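Local coordinates for Non-structural protein 2 (Human rotavirus C, PDB 2GU0) that assembles into octamers and probably binds single-stranded RNA, hydrolyses nucleoside triphosphates and helps build the viral factories where the genome is replicated and packaged, at residues Y20-K25 against D74-L79; L169-H174 against H222-L227; I270-G275 against E280-S285. All coordinates share one frame; numbering follows the deposited sequence.

Contact 1 (Y20-K25 against D74-L79); sequences YPINKK and DQYTEL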
loop_
_atom_site.group_PDB
_atom_site.type_symbol
_atom_site.label_atom_id
_atom_site.label_comp_id
_atom_site.label_asym_id
_atom_site.label_seq_id
_atom_site.Cartn_x
_atom_site.Cartn_y
_atom_site.Cartn_z
ATOM N N TYR A 20 -15.523 -24.867 27.496
ATOM C CA TYR A 20 -15.572 -24.435 26.105
ATOM C C TYR A 20 -15.541 -22.916 25.953
ATOM O O TYR A 20 -16.055 -22.178 26.798
ATOM C CB TYR A 20 -16.828 -24.966 25.420
ATOM C CG TYR A 20 -16.989 -26.456 25.534
ATOM C CD1 TYR A 20 -17.669 -27.022 26.615
ATOM C CD2 TYR A 20 -16.429 -27.310 24.584
ATOM C CE1 TYR A 20 -17.785 -28.404 26.747
ATOM C CE2 TYR A 20 -16.535 -28.692 24.710
ATOM C CZ TYR A 20 -17.212 -29.232 25.793
ATOM O OH TYR A 20 -17.302 -30.597 25.933
ATOM N N PRO A 21 -14.928 -22.433 24.864
ATOM C CA PRO A 21 -14.800 -21.010 24.534
ATOM C C PRO A 21 -16.156 -20.443 24.133
ATOM O O PRO A 21 -16.979 -21.153 23.565
ATOM C CB PRO A 21 -13.851 -21.020 23.337
ATOM C CG PRO A 21 -13.084 -22.259 23.486
ATOM C CD PRO A 21 -14.112 -23.246 23.946
ATOM N N ILE A 22 -16.400 -19.176 24.425
ATOM C CA ILE A 22 -17.652 -18.544 24.014
ATOM C C ILE A 22 -17.288 -17.548 22.904
ATOM O O ILE A 22 -16.375 -16.742 23.073
ATOM C CB ILE A 22 -18.316 -17.798 25.179
ATOM C CG1 ILE A 22 -18.897 -18.799 26.168
ATOM C CG2 ILE A 22 -19.426 -16.926 24.666
ATOM C CD1 ILE A 22 -19.599 -18.154 27.344
ATOM N N ASN A 23 -17.979 -17.596 21.771
ATOM C CA ASN A 23 -17.632 -16.685 20.690
ATOM C C ASN A 23 -18.500 -15.438 20.613
ATOM O O ASN A 23 -19.583 -15.382 21.212
ATOM C CB ASN A 23 -17.609 -17.422 19.343
ATOM C CG ASN A 23 -18.977 -17.814 18.861
ATOM O OD1 ASN A 23 -19.773 -16.964 18.470
ATOM N ND2 ASN A 23 -19.264 -19.109 18.881
ATOM N N LYS A 24 -18.008 -14.439 19.871
ATOM C CA LYS A 24 -18.699 -13.167 19.733
ATOM C C LYS A 24 -20.054 -13.253 19.073
ATOM O O LYS A 24 -20.953 -12.490 19.410
ATOM C CB LYS A 24 -17.832 -12.163 18.981
ATOM C CG LYS A 24 -17.645 -12.462 17.514
ATOM C CD LYS A 24 -16.686 -11.469 16.881
ATOM C CE LYS A 24 -16.269 -11.945 15.490
ATOM N NZ LYS A 24 -15.212 -11.086 14.886
ATOM N N LYS A 25 -20.227 -14.158 18.122
ATOM C CA LYS A 25 -21.540 -14.259 17.499
ATOM C C LYS A 25 -22.510 -14.769 18.551
ATOM O O LYS A 25 -23.617 -14.255 18.683
ATOM C CB LYS A 25 -21.506 -15.195 16.290
ATOM C CG LYS A 25 -20.520 -14.748 15.236
ATOM C CD LYS A 25 -20.805 -13.335 14.754
ATOM C CE LYS A 25 -21.768 -13.348 13.602
ATOM N NZ LYS A 25 -21.173 -14.124 12.468
ATOM N N ASP A 74 -10.526 -9.130 18.792
ATOM C CA ASP A 74 -9.757 -10.338 18.509
ATOM C C ASP A 74 -9.107 -10.770 19.806
ATOM O O ASP A 74 -8.570 -11.867 19.911
ATOM C CB ASP A 74 -8.641 -10.047 17.507
ATOM C CG ASP A 74 -8.944 -10.563 16.127
ATOM O OD1 ASP A 74 -9.434 -11.709 16.021
ATOM O OD2 ASP A 74 -8.676 -9.832 15.147
ATOM N N GLN A 75 -9.142 -9.879 20.788
ATOM C CA GLN A 75 -8.524 -10.134 22.071
ATOM C C GLN A 75 -9.454 -10.964 22.961
ATOM O O GLN A 75 -8.997 -11.648 23.878
ATOM C CB GLN A 75 -8.175 -8.799 22.727
ATOM C CG GLN A 75 -7.073 -8.886 23.734
ATOM C CD GLN A 75 -5.724 -9.084 23.098
ATOM O OE1 GLN A 75 -5.526 -10.000 22.300
ATOM N NE2 GLN A 75 -4.778 -8.231 23.456
ATOM N N TYR A 76 -10.755 -10.893 22.676
ATOM C CA TYR A 76 -11.775 -11.648 23.406
ATOM C C TYR A 76 -11.622 -13.141 23.056
ATOM O O TYR A 76 -11.709 -14.010 23.930
ATOM C CB TYR A 76 -13.177 -11.153 23.014
ATOM C CG TYR A 76 -14.316 -11.936 23.635
ATOM C CD1 TYR A 76 -14.692 -11.747 24.974
ATOM C CD2 TYR A 76 -14.996 -12.896 22.890
ATOM C CE1 TYR A 76 -15.721 -12.503 25.549
ATOM C CE2 TYR A 76 -16.020 -13.656 23.448
ATOM C CZ TYR A 76 -16.378 -13.458 24.771
ATOM O OH TYR A 76 -17.391 -14.224 25.283
ATOM N N THR A 77 -11.387 -13.418 21.776
ATOM C CA THR A 77 -11.200 -14.777 21.295
ATOM C C THR A 77 -10.006 -15.367 22.026
ATOM O O THR A 77 -10.043 -16.497 22.512
ATOM C CB THR A 77 -10.869 -14.799 19.800
ATOM O OG1 THR A 77 -11.785 -13.964 19.092
ATOM C CG2 THR A 77 -10.964 -16.193 19.260
ATOM N N GLU A 78 -8.943 -14.578 22.087
ATOM C CA GLU A 78 -7.707 -14.973 22.745
ATOM C C GLU A 78 -7.948 -15.374 24.192
ATOM O O GLU A 78 -7.653 -16.493 24.591
ATOM C CB GLU A 78 -6.715 -13.816 22.703
ATOM C CG GLU A 78 -6.292 -13.433 21.311
ATOM C CD GLU A 78 -5.294 -14.405 20.757
ATOM O OE1 GLU A 78 -4.149 -14.410 21.269
ATOM O OE2 GLU A 78 -5.656 -15.165 19.831
ATOM N N LEU A 79 -8.481 -14.444 24.973
ATOM C CA LEU A 79 -8.754 -14.682 26.378
ATOM C C LEU A 79 -9.693 -15.878 26.539
ATOM O O LEU A 79 -9.481 -16.754 27.389
ATOM C CB LEU A 79 -9.385 -13.438 27.009
ATOM C CG LEU A 79 -9.785 -13.568 28.478
ATOM C CD1 LEU A 79 -8.540 -13.815 29.310
ATOM C CD2 LEU A 79 -10.507 -12.323 28.941
#

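Contact 2 (L169-H174 against H222-L227); sequences LDYSNH and HWRLVL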
loop_
_atom_site.group_PDB
_atom_site.type_symbol
_atom_site.label_atom_id
_atom_site.label_comp_id
_atom_site.label_asym_id
_atom_site.label_seq_id
_atom_site.Cartn_x
_atom_site.Cartn_y
_atom_site.Cartn_z
ATOM N N LEU A 169 1.939 -1.224 34.546
ATOM C CA LEU A 169 0.561 -1.615 34.280
ATOM C C LEU A 169 -0.049 -0.504 33.442
ATOM O O LEU A 169 -0.420 0.566 33.950
ATOM C CB LEU A 169 -0.211 -1.800 35.591
ATOM C CG LEU A 169 0.291 -3.015 36.377
ATOM C CD1 LEU A 169 -0.395 -3.149 37.721
ATOM C CD2 LEU A 169 0.049 -4.243 35.537
ATOM N N ASP A 170 -0.122 -0.766 32.143
ATOM C CA ASP A 170 -0.641 0.191 31.192
ATOM C C ASP A 170 -1.883 -0.390 30.564
ATOM O O ASP A 170 -1.804 -1.271 29.715
ATOM C CB ASP A 170 0.398 0.462 30.110
ATOM C CG ASP A 170 0.071 1.681 29.285
ATOM O OD1 ASP A 170 0.742 1.882 28.248
ATOM O OD2 ASP A 170 -0.847 2.441 29.678
ATOM N N TYR A 171 -3.032 0.115 30.983
ATOM C CA TYR A 171 -4.299 -0.363 30.481
ATOM C C TYR A 171 -4.764 0.505 29.336
ATOM O O TYR A 171 -5.608 0.102 28.543
ATOM C CB TYR A 171 -5.312 -0.350 31.621
ATOM C CG TYR A 171 -4.882 -1.231 32.771
ATOM C CD1 TYR A 171 -4.844 -0.754 34.075
ATOM C CD2 TYR A 171 -4.492 -2.546 32.542
ATOM C CE1 TYR A 171 -4.423 -1.579 35.127
ATOM C CE2 TYR A 171 -4.074 -3.375 33.575
ATOM C CZ TYR A 171 -4.041 -2.892 34.861
ATOM O OH TYR A 171 -3.641 -3.734 35.871
ATOM N N SER A 172 -4.187 1.695 29.241
ATOM C CA SER A 172 -4.550 2.650 28.206
ATOM C C SER A 172 -4.713 2.059 26.805
ATOM O O SER A 172 -5.507 2.570 26.017
ATOM C CB SER A 172 -3.520 3.777 28.158
ATOM O OG SER A 172 -2.379 3.384 27.417
ATOM N N ASN A 173 -3.983 0.991 26.485
ATOM C CA ASN A 173 -4.091 0.402 25.146
ATOM C C ASN A 173 -4.793 -0.951 25.026
ATOM O O ASN A 173 -4.778 -1.565 23.963
ATOM C CB ASN A 173 -2.704 0.293 24.508
ATOM C CG ASN A 173 -2.195 1.627 23.994
ATOM O OD1 ASN A 173 -2.842 2.269 23.158
ATOM N ND2 ASN A 173 -1.029 2.053 24.489
ATOM N N HIS A 174 -5.402 -1.415 26.109
ATOM C CA HIS A 174 -6.106 -2.689 26.090
ATOM C C HIS A 174 -7.300 -2.674 25.146
ATOM O O HIS A 174 -7.986 -1.660 25.032
ATOM C CB HIS A 174 -6.595 -3.025 27.489
ATOM C CG HIS A 174 -5.524 -3.542 28.388
ATOM N ND1 HIS A 174 -5.780 -4.006 29.657
ATOM C CD2 HIS A 174 -4.200 -3.719 28.180
ATOM C CE1 HIS A 174 -4.659 -4.456 30.190
ATOM N NE2 HIS A 174 -3.686 -4.292 29.314
ATOM N N HIS A 222 2.078 -8.425 47.336
ATOM C CA HIS A 222 2.479 -7.754 46.109
ATOM C C HIS A 222 1.945 -6.337 46.273
ATOM O O HIS A 222 1.005 -6.109 47.031
ATOM C CB HIS A 222 1.935 -8.466 44.851
ATOM C CG HIS A 222 0.494 -8.196 44.546
ATOM N ND1 HIS A 222 -0.486 -9.155 44.688
ATOM C CD2 HIS A 222 -0.123 -7.097 44.050
ATOM C CE1 HIS A 222 -1.645 -8.658 44.287
ATOM N NE2 HIS A 222 -1.453 -7.411 43.893
ATOM N N TRP A 223 2.543 -5.377 45.583
ATOM C CA TRP A 223 2.141 -3.989 45.766
ATOM C C TRP A 223 1.874 -3.175 44.513
ATOM O O TRP A 223 2.429 -3.429 43.446
ATOM C CB TRP A 223 3.205 -3.295 46.619
ATOM C CG TRP A 223 3.494 -4.055 47.864
ATOM C CD1 TRP A 223 2.888 -3.903 49.068
ATOM C CD2 TRP A 223 4.369 -5.176 47.995
ATOM N NE1 TRP A 223 3.323 -4.862 49.945
ATOM C CE2 TRP A 223 4.234 -5.659 49.311
ATOM C CE3 TRP A 223 5.251 -5.827 47.122
ATOM C CZ2 TRP A 223 4.946 -6.767 49.785
ATOM C CZ3 TRP A 223 5.962 -6.933 47.590
ATOM C CH2 TRP A 223 5.802 -7.393 48.914
ATOM N N ARG A 224 1.015 -2.177 44.658
ATOM C CA ARG A 224 0.676 -1.315 43.542
ATOM C C ARG A 224 1.101 0.135 43.807
ATOM O O ARG A 224 0.753 0.718 44.828
ATOM C CB ARG A 224 -0.836 -1.398 43.265
ATOM C CG ARG A 224 -1.256 -0.782 41.933
ATOM C CD ARG A 224 -2.684 -1.146 41.548
ATOM N NE ARG A 224 -2.813 -2.563 41.225
ATOM C CZ ARG A 224 -3.236 -3.038 40.052
ATOM N NH1 ARG A 224 -3.572 -2.207 39.066
ATOM N NH2 ARG A 224 -3.337 -4.354 39.871
ATOM N N LEU A 225 1.887 0.693 42.892
ATOM C CA LEU A 225 2.327 2.081 42.989
ATOM C C LEU A 225 1.195 2.895 42.376
ATOM O O LEU A 225 0.929 2.775 41.179
ATOM C CB LEU A 225 3.616 2.304 42.188
ATOM C CG LEU A 225 4.889 1.733 42.817
ATOM C CD1 LEU A 225 6.030 1.817 41.841
ATOM C CD2 LEU A 225 5.220 2.501 44.080
ATOM N N VAL A 226 0.521 3.702 43.193
ATOM C CA VAL A 226 -0.593 4.505 42.710
ATOM C C VAL A 226 -0.336 5.987 42.900
ATOM O O VAL A 226 0.499 6.374 43.713
ATOM C CB VAL A 226 -1.899 4.116 43.429
ATOM C CG1 VAL A 226 -2.196 2.652 43.180
ATOM C CG2 VAL A 226 -1.782 4.369 44.928
ATOM N N LEU A 227 -1.040 6.817 42.137
ATOM C CA LEU A 227 -0.869 8.262 42.241
ATOM C C LEU A 227 -1.430 8.763 43.563
ATOM O O LEU A 227 -2.477 8.288 44.011
ATOM C CB LEU A 227 -1.586 8.981 41.092
ATOM C CG LEU A 227 -0.846 9.391 39.809
ATOM C CD1 LEU A 227 0.594 8.950 39.868
ATOM C CD2 LEU A 227 -1.557 8.803 38.606
#

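Contact 3 (I270-G275 against E280-S285); sequences IGQLCG and EVAKTS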
loop_
_atom_site.group_PDB
_atom_site.type_symbol
_atom_site.label_atom_id
_atom_site.label_comp_id
_atom_site.label_asym_id
_atom_site.label_seq_id
_atom_site.Cartn_x
_atom_site.Cartn_y
_atom_site.Cartn_z
ATOM N N ILE A 270 -4.941 1.756 57.217
ATOM C CA ILE A 270 -5.489 0.418 57.039
ATOM C C ILE A 270 -5.383 -0.339 58.355
ATOM O O ILE A 270 -6.042 -1.354 58.557
ATOM C CB ILE A 270 -4.747 -0.349 55.902
ATOM C CG1 ILE A 270 -5.037 0.324 54.559
ATOM C CG2 ILE A 270 -5.195 -1.803 55.840
ATOM C CD1 ILE A 270 -6.510 0.528 54.292
ATOM N N GLY A 271 -4.548 0.163 59.255
ATOM C CA GLY A 271 -4.412 -0.473 60.549
ATOM C C GLY A 271 -5.624 -0.073 61.365
ATOM O O GLY A 271 -6.255 -0.901 62.027
ATOM N N GLN A 272 -5.959 1.212 61.293
ATOM C CA GLN A 272 -7.097 1.761 62.016
ATOM C C GLN A 272 -8.415 1.127 61.582
ATOM O O GLN A 272 -9.304 0.915 62.406
ATOM C CB GLN A 272 -7.172 3.278 61.818
ATOM C CG GLN A 272 -5.919 4.027 62.248
ATOM C CD GLN A 272 -6.181 5.501 62.515
ATOM O OE1 GLN A 272 -6.755 6.205 61.688
ATOM N NE2 GLN A 272 -5.755 5.970 63.677
ATOM N N LEU A 273 -8.546 0.827 60.294
ATOM C CA LEU A 273 -9.772 0.220 59.793
ATOM C C LEU A 273 -9.949 -1.211 60.305
ATOM O O LEU A 273 -11.068 -1.648 60.589
ATOM C CB LEU A 273 -9.779 0.235 58.263
ATOM C CG LEU A 273 -9.895 1.618 57.618
ATOM C CD1 LEU A 273 -9.859 1.494 56.114
ATOM C CD2 LEU A 273 -11.187 2.273 58.051
ATOM N N CYS A 274 -8.837 -1.930 60.433
ATOM C CA CYS A 274 -8.864 -3.311 60.904
ATOM C C CYS A 274 -9.113 -3.414 62.397
ATOM O O CYS A 274 -9.412 -4.493 62.907
ATOM C CB CYS A 274 -7.552 -4.010 60.559
ATOM S SG CYS A 274 -7.338 -4.282 58.794
ATOM N N GLY A 275 -8.978 -2.295 63.097
ATOM C CA GLY A 275 -9.213 -2.288 64.528
ATOM C C GLY A 275 -10.652 -1.912 64.826
ATOM O O GLY A 275 -11.188 -2.244 65.884
ATOM N N GLU A 280 -14.060 7.774 58.178
ATOM C CA GLU A 280 -14.120 9.204 58.443
ATOM C C GLU A 280 -12.992 9.655 59.370
ATOM O O GLU A 280 -12.557 10.804 59.310
ATOM C CB GLU A 280 -15.472 9.552 59.076
ATOM C CG GLU A 280 -15.592 10.988 59.593
ATOM C CD GLU A 280 -15.636 12.020 58.481
ATOM O OE1 GLU A 280 -16.537 11.920 57.622
ATOM O OE2 GLU A 280 -14.777 12.931 58.469
ATOM N N VAL A 281 -12.516 8.745 60.217
ATOM C CA VAL A 281 -11.459 9.062 61.179
ATOM C C VAL A 281 -10.064 8.605 60.773
ATOM O O VAL A 281 -9.071 9.236 61.135
ATOM C CB VAL A 281 -11.759 8.437 62.566
ATOM C CG1 VAL A 281 -10.722 8.897 63.581
ATOM C CG2 VAL A 281 -13.166 8.809 63.020
ATOM N N ALA A 282 -9.990 7.507 60.031
ATOM C CA ALA A 282 -8.706 6.962 59.610
ATOM C C ALA A 282 -8.183 7.536 58.294
ATOM O O ALA A 282 -6.972 7.596 58.077
ATOM C CB ALA A 282 -8.801 5.439 59.519
ATOM N N LYS A 283 -9.099 7.964 57.426
ATOM C CA LYS A 283 -8.731 8.524 56.130
ATOM C C LYS A 283 -7.756 9.674 56.315
ATOM O O LYS A 283 -7.137 10.130 55.367
ATOM C CB LYS A 283 -9.964 9.045 55.395
ATOM C CG LYS A 283 -10.495 10.343 55.965
ATOM C CD LYS A 283 -11.381 11.095 54.975
ATOM C CE LYS A 283 -12.725 10.425 54.779
ATOM N NZ LYS A 283 -13.519 11.132 53.743
ATOM N N THR A 284 -7.625 10.140 57.549
ATOM C CA THR A 284 -6.739 11.251 57.866
ATOM C C THR A 284 -5.270 10.869 57.899
ATOM O O THR A 284 -4.433 11.554 57.315
ATOM C CB THR A 284 -7.129 11.874 59.226
ATOM O OG1 THR A 284 -8.420 12.479 59.105
ATOM C CG2 THR A 284 -6.108 12.921 59.672
ATOM N N SER A 285 -4.954 9.778 58.585
ATOM C CA SER A 285 -3.571 9.339 58.697
ATOM C C SER A 285 -2.923 8.986 57.358
ATOM O O SER A 285 -1.742 8.659 57.309
ATOM C CB SER A 285 -3.471 8.160 59.676
ATOM O OG SER A 285 -4.569 7.273 59.540
#

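Contact 1 (Y20-K25 against D74-L79)
Tyr76 brings one side of its ring, at CE2, up to the carbonyl oxygen of Ile22. Tyr76 CE2 and Ile22 O are the nearest pair, 3.1 Å apart. The oxygen approaches the ring obliquely. The carbonyl carbon of Asn23 lies at the ring edge, near its plane, with Asn23 C 4.2 Å from Tyr76 CE2. The far end of the tyrosine meets an aliphatic branch: Tyr76 OH sits 3.4 Å from Ile22 CG2. That methyl is anti to the backbone N of Ile22, while CG1 leads away from helix 74-90 and the isoleucine packs on Pro53. The tyrosine has CG anti to its own backbone N (chi1 176°), which swings the ring off the helix toward residues 22-24. Its hydroxyl is hydrogen-bonded to Cys6 O, which probably helps to hold the hydroxyl end beside Ile22.

The Asn23 backbone met by the ring edge is itself tied down. Asn23 is the N-cap of helix 24-32: its OD1 takes a hydrogen bond from Ala26 N, and its ND2 is bonded to Tyr49 O. At the margin, Lys24 NZ and Asp74 OD1 lie 5.9 Å apart, too far for a salt bridge but close enough for a probable mild attraction.

The contact thus ties the N-terminal part of helix 74-90 to the junction between strand 18-21 and helix 24-32. Strand 18-21 pairs antiparallel with strand 8-11. Helix 108-119 packs against helix 74-90 through Leu79, and Asn122 of the second subunit packs on Asn23 and Lys25.

Contact 2 (L169-H174 against H222-L227)
The Tyr171 ring and the Arg224 guanidinium meet edge to edge, their planes only 22° apart. Arg224 NH1 lies at the ring's edge, 3.5 Å from Tyr171 OH, and the two side chains arrive from opposite directions. One face of the guanidinium is taken by a methyl of Leu169, whose CD1 stands 3.5 Å above the plane and toward its rim. The leucine crosses the arginine at about a right angle. On the other side of Tyr171, His174 CE1 sits in plane at the ring edge. One face of the His174 ring in turn carries Tyr171 CA, centred 3.9 Å above it.

Acidic groups supply the stronger polar partners here. Arg224 NH1 forms a salt bridge with Glu183 OE1, and Tyr171 OH is hydrogen-bonded to Glu153 OE1. The salt bridge probably helps to fix how the guanidinium is turned beside the tyrosine; Glu153 adds only a long, weak ion pair.

Leu169 and Arg224 lie on the five-stranded antiparallel sheet of the HIT-like C-terminal part; Tyr171 follows strand 164-170 in a turn. Strands 164-170 and 222-227 are not sheet neighbours; strand 182-188 runs between them and bonds to both. The contact therefore reaches over a strand. Arg224 manages this with CG anti to its backbone N and a chain bent at chi3 (-68°). Arg224 is predicted to bind ATP, and His222 on the same strand is the predicted active-site residue for NTPase and RNA triphosphatase activity. Lys185 and Arg109, also predicted ATP-binding residues, pack on Leu169 and Tyr171 respectively.

Tyr171 to His174 form a type I turn, closed by the 2.9 Å bond from His174 N to Tyr171 O. Ser172 OG donates to Asp170 OD2 at 2.9 Å, meeting that oxygen from above the carboxylate plane.

Contact 3 (I270-G275 against E280-S285)
Gln272 reaches from helix 264-275 across to Ala282 on the short helix 279-282. These are two consecutive helices joined by a brief connection, the chain turning between them, so the contact is local helix-helix packing. Backbones come close at these same two residues, with Gln272 CA and Ala282 CA 6.0 Å apart.

Both side chains point at the opposing helix. The glutamine passes close to the small alanine methyl, with Gln272 CB 3.6 Å from Ala282 CB. Beyond CG the glutamine chain is extended, and it carries the amide past the methyl toward Ser285. CG is anti to the carbonyl carbon (chi1 -57°), which directs the chain along this course. Leu273 starts off to one side, but its branch turns back, and Leu273 CD2 makes a loose apolar contact with Ala282 CB at 4.2 Å. Ala282 is therefore met by two successive residues of helix 264-275, and Cys269 of that helix also packs on it.

Helix 231-243 packs on the same pair: Leu273 touches Asp239 and Ile270 touches Leu238. Gln272 also packs on Thr277 in the connection.

Ser285 points its side chain toward Gln272, with Ser285 OG 3.2 Å from Gln272 OE1. The serine spends its hydrogen elsewhere: Ser285 OG donates to Ala282 O at 2.8 Å, in the carbonyl plane and on a lone pair, with a C=O...donor angle of 138°.

How the contacts relate
Contact 2 is the buried one, its centre about 9 Å from the centre of the chain; contacts 1 and 3 are partly buried and lie on opposite sides of that centre. Contacts 2 and 3 both lie in the C-terminal part of the protein, contact 1 in the N-terminal part. Helix 108-119 nonetheless packs against both contacts 1 and 2, whose nearest atoms are about 6 Å apart. The chemistry follows position. Contact 2 sets an arginine and a tyrosine among carboxylates beside residues predicted to bind nucleotide. Contact 1 brings an aromatic ring up to backbone carbonyl groups, near a second subunit. Contact 3 sets a glutamine chain against an alanine and a serine; like contact 2, it is touched by no other chain.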